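Local coordinates for protein RTX-adhesin (Marinomonas primoryensis, PDB 5IRB) that probably contributes to binding its Antarctic bacterium to diatoms and ice, this chain being a row of calcium-bound beta-sandwich domains from a 1.5-MDa adhesin, at residues T47-N51 and G52-S56; L142-S145 and A146-V150; G241-G245 and G246-E250. All coordinates share one frame; numbering follows the deposited sequence.

Interaction 1: residues T47-N51 and G52-S56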
ATOM      1  N   THR A  47      23.432  16.684  42.868  1.00 34.74           N
ATOM      2  CA  THR A  47      24.242  16.457  41.684  1.00 35.49           C
ATOM      3  C   THR A  47      23.694  15.272  40.882  1.00 34.92           C
ATOM      4  O   THR A  47      23.491  14.183  41.425  1.00 33.88           O
ATOM      5  CB  THR A  47      25.712  16.212  42.064  1.00 36.33           C
ATOM      6  OG1 THR A  47      26.200  17.359  42.774  1.00 37.87           O
ATOM      7  CG2 THR A  47      26.574  15.996  40.822  1.00 37.44           C
ATOM      8  N   LEU A  48      23.474  15.498  39.587  1.00 35.75           N
ATOM      9  CA  LEU A  48      22.979  14.468  38.675  1.00 35.56           C
ATOM     10  C   LEU A  48      24.026  14.214  37.615  1.00 36.23           C
ATOM     11  O   LEU A  48      24.653  15.153  37.139  1.00 35.83           O
ATOM     12  CB  LEU A  48      21.704  14.908  37.962  1.00 36.42           C
ATOM     13  CG  LEU A  48      20.395  15.294  38.635  1.00 36.93           C
ATOM     14  CD1 LEU A  48      19.313  15.388  37.572  1.00 37.58           C
ATOM     15  CD2 LEU A  48      20.007  14.283  39.679  1.00 36.57           C
ATOM     16  N   VAL A  49      24.200  12.959  37.214  1.00 35.95           N
ATOM     17  CA  VAL A  49      25.079  12.673  36.079  1.00 36.78           C
ATOM     18  C   VAL A  49      24.299  11.931  35.014  1.00 36.33           C
ATOM     19  O   VAL A  49      23.634  10.943  35.301  1.00 35.16           O
ATOM     20  CB  VAL A  49      26.334  11.865  36.480  1.00 37.82           C
ATOM     21  CG1 VAL A  49      27.192  11.566  35.240  1.00 39.92           C
ATOM     22  CG2 VAL A  49      27.143  12.626  37.535  1.00 38.43           C
ATOM     23  N   ILE A  50      24.401  12.408  33.778  1.00 37.20           N
ATOM     24  CA  ILE A  50      23.662  11.834  32.664  1.00 37.87           C
ATOM     25  C   ILE A  50      24.520  11.953  31.431  1.00 38.51           C
ATOM     26  O   ILE A  50      24.962  13.051  31.069  1.00 38.14           O
ATOM     27  CB  ILE A  50      22.312  12.557  32.401  1.00 38.61           C
ATOM     28  CG1 ILE A  50      21.447  12.625  33.665  1.00 38.21           C
ATOM     29  CG2 ILE A  50      21.557  11.887  31.274  1.00 39.43           C
ATOM     30  CD1 ILE A  50      20.532  13.824  33.693  1.00 38.80           C
ATOM     31  N   ASN A  51      24.766  10.809  30.802  1.00 39.14           N
ATOM     32  CA  ASN A  51      25.584  10.741  29.587  1.00 40.46           C
ATOM     33  C   ASN A  51      26.962  11.367  29.843  1.00 41.45           C
ATOM     34  O   ASN A  51      27.502  12.081  29.002  1.00 42.41           O
ATOM     35  CB  ASN A  51      24.839  11.426  28.426  1.00 40.86           C
ATOM     36  CG  ASN A  51      25.547  11.264  27.066  1.00 42.74           C
ATOM     37  OD1 ASN A  51      26.103  10.215  26.772  1.00 43.82           O
ATOM     38  ND2 ASN A  51      25.503  12.303  26.244  1.00 43.02           N
ATOM     39  N   GLY A  52      27.516  11.108  31.035  1.00 41.11           N
ATOM     40  CA  GLY A  52      28.746  11.741  31.495  1.00 42.07           C
ATOM     41  C   GLY A  52      28.701  13.231  31.808  1.00 42.20           C
ATOM     42  O   GLY A  52      29.726  13.859  32.111  1.00 44.43           O
ATOM     43  N   VAL A  53      27.509  13.811  31.786  1.00 40.69           N
ATOM     44  CA  VAL A  53      27.392  15.252  31.976  1.00 40.72           C
ATOM     45  C   VAL A  53      26.779  15.494  33.349  1.00 38.78           C
ATOM     46  O   VAL A  53      25.776  14.871  33.708  1.00 36.81           O
ATOM     47  CB  VAL A  53      26.519  15.919  30.894  1.00 41.30           C
ATOM     48  CG1 VAL A  53      26.415  17.409  31.149  1.00 42.20           C
ATOM     49  CG2 VAL A  53      27.087  15.654  29.490  1.00 43.34           C
ATOM     50  N   THR A  54      27.388  16.403  34.109  1.00 39.12           N
ATOM     51  CA  THR A  54      26.921  16.752  35.448  1.00 37.94           C
ATOM     52  C   THR A  54      25.951  17.920  35.427  1.00 37.61           C
ATOM     53  O   THR A  54      26.201  18.927  34.766  1.00 38.38           O
ATOM     54  CB  THR A  54      28.102  17.100  36.369  1.00 39.02           C
ATOM     55  OG1 THR A  54      28.987  15.975  36.442  1.00 39.76           O
ATOM     56  CG2 THR A  54      27.617  17.456  37.787  1.00 38.12           C
ATOM     57  N   TYR A  55      24.814  17.746  36.091  1.00 36.42           N
ATOM     58  CA  TYR A  55      23.896  18.848  36.350  1.00 37.52           C
ATOM     59  C   TYR A  55      23.768  19.016  37.856  1.00 37.32           C
ATOM     60  O   TYR A  55      23.813  18.024  38.596  1.00 35.82           O
ATOM     61  CB  TYR A  55      22.522  18.590  35.725  1.00 37.44           C
ATOM     62  CG  TYR A  55      22.565  18.448  34.212  1.00 38.13           C
ATOM     63  CD1 TYR A  55      22.899  17.243  33.624  1.00 38.08           C
ATOM     64  CD2 TYR A  55      22.294  19.524  33.387  1.00 40.14           C
ATOM     65  CE1 TYR A  55      22.944  17.106  32.234  1.00 39.59           C
ATOM     66  CE2 TYR A  55      22.355  19.411  32.008  1.00 41.34           C
ATOM     67  CZ  TYR A  55      22.673  18.199  31.437  1.00 41.04           C
ATOM     68  OH  TYR A  55      22.718  18.089  30.060  1.00 42.97           O
ATOM     69  N   SER A  56      23.485  20.244  38.283  1.00 39.06           N
ATOM     70  CA  SER A  56      23.412  20.592  39.700  1.00 40.28           C
ATOM     71  C   SER A  56      22.291  21.556  40.003  1.00 39.88           C
ATOM     72  O   SER A  56      21.930  22.387  39.189  1.00 40.86           O
ATOM     73  CB  SER A  56      24.726  21.235  40.162  1.00 42.97           C
ATOM     74  OG  SER A  56      25.706  20.239  40.401  1.00 45.10           O
TER

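Interaction 2: residues L142-S145 and A146-V150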
ATOM      1  N   LEU A 142       4.210  -3.768  11.356  1.00 28.59           N
ATOM      2  CA  LEU A 142       5.033  -3.298  12.464  1.00 28.69           C
ATOM      3  C   LEU A 142       4.201  -2.433  13.415  1.00 27.93           C
ATOM      4  O   LEU A 142       3.199  -2.915  13.942  1.00 27.02           O
ATOM      5  CB  LEU A 142       6.257  -2.542  11.945  1.00 29.36           C
ATOM      6  CG  LEU A 142       7.201  -3.442  11.125  1.00 30.57           C
ATOM      7  CD1 LEU A 142       8.524  -2.749  10.848  1.00 31.46           C
ATOM      8  CD2 LEU A 142       7.436  -4.831  11.770  1.00 31.56           C
ATOM      9  N   ASP A 143       4.623  -1.191  13.654  1.00 28.48           N
ATOM     10  CA  ASP A 143       3.953  -0.316  14.623  1.00 29.57           C
ATOM     11  C   ASP A 143       2.757   0.467  14.090  1.00 29.16           C
ATOM     12  O   ASP A 143       2.132   1.195  14.844  1.00 28.62           O
ATOM     13  CB  ASP A 143       4.963   0.656  15.250  1.00 31.22           C
ATOM     14  CG  ASP A 143       5.999  -0.047  16.126  1.00 32.75           C
ATOM     15  OD1 ASP A 143       5.649  -1.049  16.809  1.00 32.69           O
ATOM     16  OD2 ASP A 143       7.191   0.351  16.055  1.00 34.81           O
ATOM     17  N   ALA A 144       2.448   0.333  12.798  1.00 28.93           N
ATOM     18  CA  ALA A 144       1.225   0.902  12.227  1.00 28.72           C
ATOM     19  C   ALA A 144      -0.007   0.298  12.910  1.00 29.07           C
ATOM     20  O   ALA A 144       0.044  -0.827  13.392  1.00 29.13           O
ATOM     21  CB  ALA A 144       1.180   0.657  10.699  1.00 28.67           C
ATOM     22  N   SER A 145      -1.104   1.047  12.997  1.00 29.99           N
ATOM     23  CA  SER A 145      -2.216   0.621  13.841  1.00 30.66           C
ATOM     24  C   SER A 145      -3.552   0.846  13.182  1.00 30.26           C
ATOM     25  O   SER A 145      -3.694   1.765  12.396  1.00 29.70           O
ATOM     26  CB  SER A 145      -2.204   1.393  15.166  1.00 32.98           C
ATOM     27  OG  SER A 145      -0.879   1.524  15.648  1.00 34.77           O
ATOM     28  N   ALA A 146      -4.529   0.015  13.538  1.00 30.50           N
ATOM     29  CA  ALA A 146      -5.931   0.285  13.299  1.00 31.15           C
ATOM     30  C   ALA A 146      -6.200   1.746  13.560  1.00 32.03           C
ATOM     31  O   ALA A 146      -5.780   2.287  14.590  1.00 32.57           O
ATOM     32  CB  ALA A 146      -6.804  -0.586  14.195  1.00 32.41           C
ATOM     33  N   GLY A 147      -6.897   2.390  12.641  1.00 31.57           N
ATOM     34  CA  GLY A 147      -7.304   3.759  12.848  1.00 32.69           C
ATOM     35  C   GLY A 147      -6.362   4.727  12.168  1.00 31.55           C
ATOM     36  O   GLY A 147      -6.702   5.891  12.003  1.00 32.50           O
ATOM     37  N   ASP A 148      -5.212   4.246  11.717  1.00 29.78           N
ATOM     38  CA  ASP A 148      -4.265   5.113  11.008  1.00 29.85           C
ATOM     39  C   ASP A 148      -4.784   5.529   9.638  1.00 30.45           C
ATOM     40  O   ASP A 148      -5.598   4.823   9.033  1.00 30.01           O
ATOM     41  CB  ASP A 148      -2.902   4.419  10.831  1.00 28.77           C
ATOM     42  CG  ASP A 148      -2.089   4.349  12.137  1.00 29.04           C
ATOM     43  OD1 ASP A 148      -2.459   5.050  13.102  1.00 29.26           O
ATOM     44  OD2 ASP A 148      -1.076   3.606  12.177  1.00 28.02           O
ATOM     45  N   THR A 149      -4.292   6.668   9.152  1.00 31.61           N
ATOM     46  CA  THR A 149      -4.667   7.178   7.845  1.00 32.98           C
ATOM     47  C   THR A 149      -3.830   6.547   6.736  1.00 33.36           C
ATOM     48  O   THR A 149      -2.604   6.469   6.830  1.00 33.06           O
ATOM     49  CB  THR A 149      -4.534   8.704   7.796  1.00 35.17           C
ATOM     50  OG1 THR A 149      -5.398   9.268   8.781  1.00 36.88           O
ATOM     51  CG2 THR A 149      -4.957   9.251   6.451  1.00 36.02           C
ATOM     52  N   VAL A 150      -4.517   6.072   5.696  1.00 33.15           N
ATOM     53  CA  VAL A 150      -3.877   5.572   4.481  1.00 32.61           C
ATOM     54  C   VAL A 150      -4.207   6.512   3.334  1.00 33.76           C
ATOM     55  O   VAL A 150      -5.373   6.831   3.114  1.00 34.86           O
ATOM     56  CB  VAL A 150      -4.334   4.142   4.157  1.00 32.24           C
ATOM     57  CG1 VAL A 150      -3.834   3.688   2.757  1.00 31.14           C
ATOM     58  CG2 VAL A 150      -3.842   3.195   5.237  1.00 32.15           C
TER

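Interaction 3: residues G241-G245 and G246-E250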
ATOM      1  N   GLY A 241     -11.969 -20.439 -44.695  1.00 38.17           N
ATOM      2  CA  GLY A 241     -11.108 -19.278 -44.799  1.00 36.64           C
ATOM      3  C   GLY A 241      -9.955 -19.351 -43.807  1.00 35.82           C
ATOM      4  O   GLY A 241      -9.643 -20.426 -43.296  1.00 36.49           O
ATOM      5  N   THR A 242      -9.280 -18.220 -43.608  1.00 34.45           N
ATOM      6  CA  THR A 242      -8.178 -18.102 -42.656  1.00 33.70           C
ATOM      7  C   THR A 242      -8.485 -17.035 -41.590  1.00 33.36           C
ATOM      8  O   THR A 242      -9.431 -16.241 -41.725  1.00 32.44           O
ATOM      9  CB  THR A 242      -6.843 -17.775 -43.363  1.00 33.94           C
ATOM     10  OG1 THR A 242      -6.878 -16.446 -43.881  1.00 33.23           O
ATOM     11  CG2 THR A 242      -6.581 -18.745 -44.525  1.00 35.11           C
ATOM     12  N   ALA A 243      -7.702 -17.063 -40.514  1.00 33.24           N
ATOM     13  CA  ALA A 243      -7.867 -16.159 -39.369  1.00 32.95           C
ATOM     14  C   ALA A 243      -6.559 -16.282 -38.599  1.00 33.24           C
ATOM     15  O   ALA A 243      -6.331 -17.295 -37.967  1.00 32.91           O
ATOM     16  CB  ALA A 243      -9.046 -16.545 -38.511  1.00 32.93           C
ATOM     17  N   THR A 244      -5.672 -15.303 -38.770  1.00 34.14           N
ATOM     18  CA  THR A 244      -4.366 -15.256 -38.123  1.00 35.69           C
ATOM     19  C   THR A 244      -3.994 -13.819 -37.802  1.00 34.92           C
ATOM     20  O   THR A 244      -4.603 -12.897 -38.315  1.00 33.91           O
ATOM     21  CB  THR A 244      -3.248 -15.835 -39.020  1.00 37.08           C
ATOM     22  OG1 THR A 244      -3.144 -15.024 -40.199  1.00 37.00           O
ATOM     23  CG2 THR A 244      -3.555 -17.258 -39.449  1.00 38.45           C
ATOM     24  N   GLY A 245      -2.952 -13.645 -36.994  1.00 35.34           N
ATOM     25  CA  GLY A 245      -2.431 -12.329 -36.649  1.00 35.71           C
ATOM     26  C   GLY A 245      -3.083 -11.717 -35.420  1.00 35.32           C
ATOM     27  O   GLY A 245      -4.110 -12.203 -34.932  1.00 34.51           O
ATOM     28  N   GLY A 246      -2.505 -10.627 -34.928  1.00 35.95           N
ATOM     29  CA  GLY A 246      -3.066  -9.947 -33.769  1.00 36.25           C
ATOM     30  C   GLY A 246      -3.269 -10.922 -32.622  1.00 35.50           C
ATOM     31  O   GLY A 246      -2.403 -11.755 -32.354  1.00 36.48           O
ATOM     32  N   ASP A 247      -4.418 -10.836 -31.961  1.00 35.11           N
ATOM     33  CA  ASP A 247      -4.744 -11.740 -30.867  1.00 34.98           C
ATOM     34  C   ASP A 247      -5.594 -12.933 -31.280  1.00 34.49           C
ATOM     35  O   ASP A 247      -6.109 -13.656 -30.424  1.00 34.13           O
ATOM     36  CB  ASP A 247      -5.466 -10.959 -29.770  1.00 35.96           C
ATOM     37  CG  ASP A 247      -4.530 -10.074 -29.006  1.00 36.60           C
ATOM     38  OD1 ASP A 247      -3.393 -10.514 -28.720  1.00 35.99           O
ATOM     39  OD2 ASP A 247      -4.911  -8.921 -28.777  1.00 37.83           O
ATOM     40  N   ILE A 248      -5.743 -13.151 -32.583  1.00 35.00           N
ATOM     41  CA  ILE A 248      -6.505 -14.308 -33.047  1.00 34.49           C
ATOM     42  C   ILE A 248      -5.815 -15.590 -32.575  1.00 34.40           C
ATOM     43  O   ILE A 248      -4.590 -15.722 -32.668  1.00 35.23           O
ATOM     44  CB  ILE A 248      -6.672 -14.326 -34.599  1.00 33.93           C
ATOM     45  CG1 ILE A 248      -7.512 -13.132 -35.062  1.00 34.16           C
ATOM     46  CG2 ILE A 248      -7.298 -15.635 -35.055  1.00 33.94           C
ATOM     47  CD1 ILE A 248      -7.664 -13.008 -36.594  1.00 34.72           C
ATOM     48  N   ALA A 249      -6.594 -16.544 -32.077  1.00 34.41           N
ATOM     49  CA  ALA A 249      -6.001 -17.753 -31.534  1.00 35.32           C
ATOM     50  C   ALA A 249      -6.836 -18.980 -31.873  1.00 36.19           C
ATOM     51  O   ALA A 249      -8.042 -18.867 -32.076  1.00 36.90           O
ATOM     52  CB  ALA A 249      -5.854 -17.624 -30.031  1.00 36.28           C
ATOM     53  N   GLU A 250      -6.190 -20.138 -31.937  1.00 36.74           N
ATOM     54  CA  GLU A 250      -6.901 -21.414 -32.035  1.00 38.62           C
ATOM     55  C   GLU A 250      -8.046 -21.466 -31.039  1.00 39.58           C
ATOM     56  O   GLU A 250      -7.860 -21.140 -29.878  1.00 39.85           O
ATOM     57  CB  GLU A 250      -5.964 -22.591 -31.776  1.00 40.53           C
ATOM     58  CG  GLU A 250      -6.637 -23.951 -31.972  1.00 42.82           C
ATOM     59  CD  GLU A 250      -5.724 -25.107 -31.635  1.00 45.58           C
ATOM     60  OE1 GLU A 250      -4.554 -24.856 -31.277  1.00 44.69           O
ATOM     61  OE2 GLU A 250      -6.172 -26.270 -31.757  1.00 49.78           O
TER
HETATM   62  O   HOH W   1      -2.797 -16.378 -34.929  1.00 46.75           O

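Interaction 1: residues T47-N51 and G52-S56
With chi1 at -61°, Tyr55 carries CG on the side of its backbone N, opposite its carbonyl carbon, and Ile50 does the same with CG1 at -54°; these settings bring the two side chains together diagonally across the paired strands. They cross at about a right angle, Ile50 CD1 meeting Tyr55 CD1 at 4.2 Å. Leu48 and Tyr55 are direct neighbours on this face, but only their stems approach, CB to CB at 4.4 Å. Both Leu48 and Ile50 also pack on Leu32, which places this face toward the domain interior. On the other face, which carries Thr47, Val49, Thr54 and Ser56, the methyls of two threonines press together: Thr47 CG2 lies 3.5 Å from Thr54 CG2. Thr54 OG1, on the branch beside its own backbone N, lies only loosely against Val49, 4.0 Å from Val49 CG2.

The backbone evidence is a pair of reciprocal couples. Leu48 N reaches Tyr55 O at 2.7 Å, and Tyr55 N returns to Leu48 O at 2.8 Å. Nearer the turn, Ile50 N bonds Val53 O and Val53 N bonds Ile50 O; this last donor, at the turn itself, stands well above the carbonyl plane. The strand segments run at 153° to each other, antiparallel with a clear twist.

Asp73 of helix 71-76 holds the hairpin from outside it: OD2 bonds Tyr55 OH, which also meets Ala70 N, while OD1 bonds Asn51 ND2. Asn51 N goes to OD1 of the calcium ligand Asp77. Positive phi at both Asn51 and Gly52 completes the type I' turn, and the whole is a two-residue beta hairpin, with the Asn-Gly pair classical for that turn, at the edge of a mixed sheet close to a calcium site.

Interaction 2: residues L142-S145 and A146-V150
Ala146, at the second position of the type II beta turn that Ser145 opens and Asp148 closes, points its CB away from the preceding residues. Gly147 follows at the third position with phi at 98°, a positive value that glycine adopts readily. The turn is closed by Asp148 N, which donates to Ser145 O at 3.0 Å. It lies in the connection between strand 133-142 and strand 149-154 of a calcium-bound beta-sandwich domain, and the side chain of Ser145 is about 5 Å from a bound calcium ion.

Asp148 also grips the same serine with its side chain. Its CG sits beside its own backbone N (chi1 -74°), which folds the carboxylate back over the start of the turn and lets OD2 accept from Ser145 N at 2.7 Å. The donor comes from well above the carboxylate plane, 56° out of it. Ser145 is thus tied through both its N-H and its C=O to one residue. The fit is close: Asp148 CB is 3.2 Å from Ser145 O, while Asp148 OD2 passes 3.6 Å from Ala144 CA. OD2 of this buried residue also hydrogen-bonds Tyr198 OH, so at least two bonds hold it. Beyond it the chain joins the sheet, Thr149 pairing by backbone with Thr189 of strand 183-191 and Val150 with Thr161 of strand 157-162.

Interaction 3: residues G241-G245 and G246-E250
A type II' beta turn from Gly245 to Ile248 lets the chain leave strand 236-244, of a three-stranded antiparallel sheet, on its way to strand 253-258 in the mixed sheet of the same beta-sandwich domain. Its closing bond runs from Ile248 N to Gly245 O at 3.0 Å. The second position is Gly246, with positive phi, and Gly245 before it also has positive phi (89°); two glycines therefore serve one reversal.

Ile248 supplies the side-chain part by folding back over the strand it has just left. With chi1 at -65°, CG2 stands opposite its backbone N and comes alongside Ala243, lying 3.5 Å from Ala243 O and 4.0 Å from Ala243 CB. The other branch is extended and brings CD1 to 3.5 Å from Thr244 O. Nearer the backbone, Ile248 CB lies 3.3 Å from Gly245 O, the acceptor of the turn. Ile248 also touches Val217 of strand 216-219 and Ser294 of strand 287-295, so its side chain reaches both sheets.

Asp247 points away from the strand: OD2 bonds Asp213 N, and its side chain lies about 5 Å from a bound calcium ion and near Asp296, one of the calcium ligands. Across the mouth of the turn, a water donates to Ile248 O at 3.0 Å and accepts a weak bond from Gly245 N at 3.4 Å.

From the N terminus the three contacts follow in series, each closing a short loop of its own before the next begins; none contains or crosses another. Interaction 1 closes the hairpin between strands 43-50 and 53-58. Interaction 2 shapes the connection from strand 133-142 to strand 149-154, and interaction 3 the corresponding connection from strand 236-244 to strand 253-258, in the next unit along. The centres of interactions 1 and 2 are 38 Å apart, those of 2 and 3 51 Å, and those of 1 and 3 84 Å, on opposite sides of the chain's centre. Such spacing, without any touching atoms, fits an elongated row of separate beta-sandwich domains.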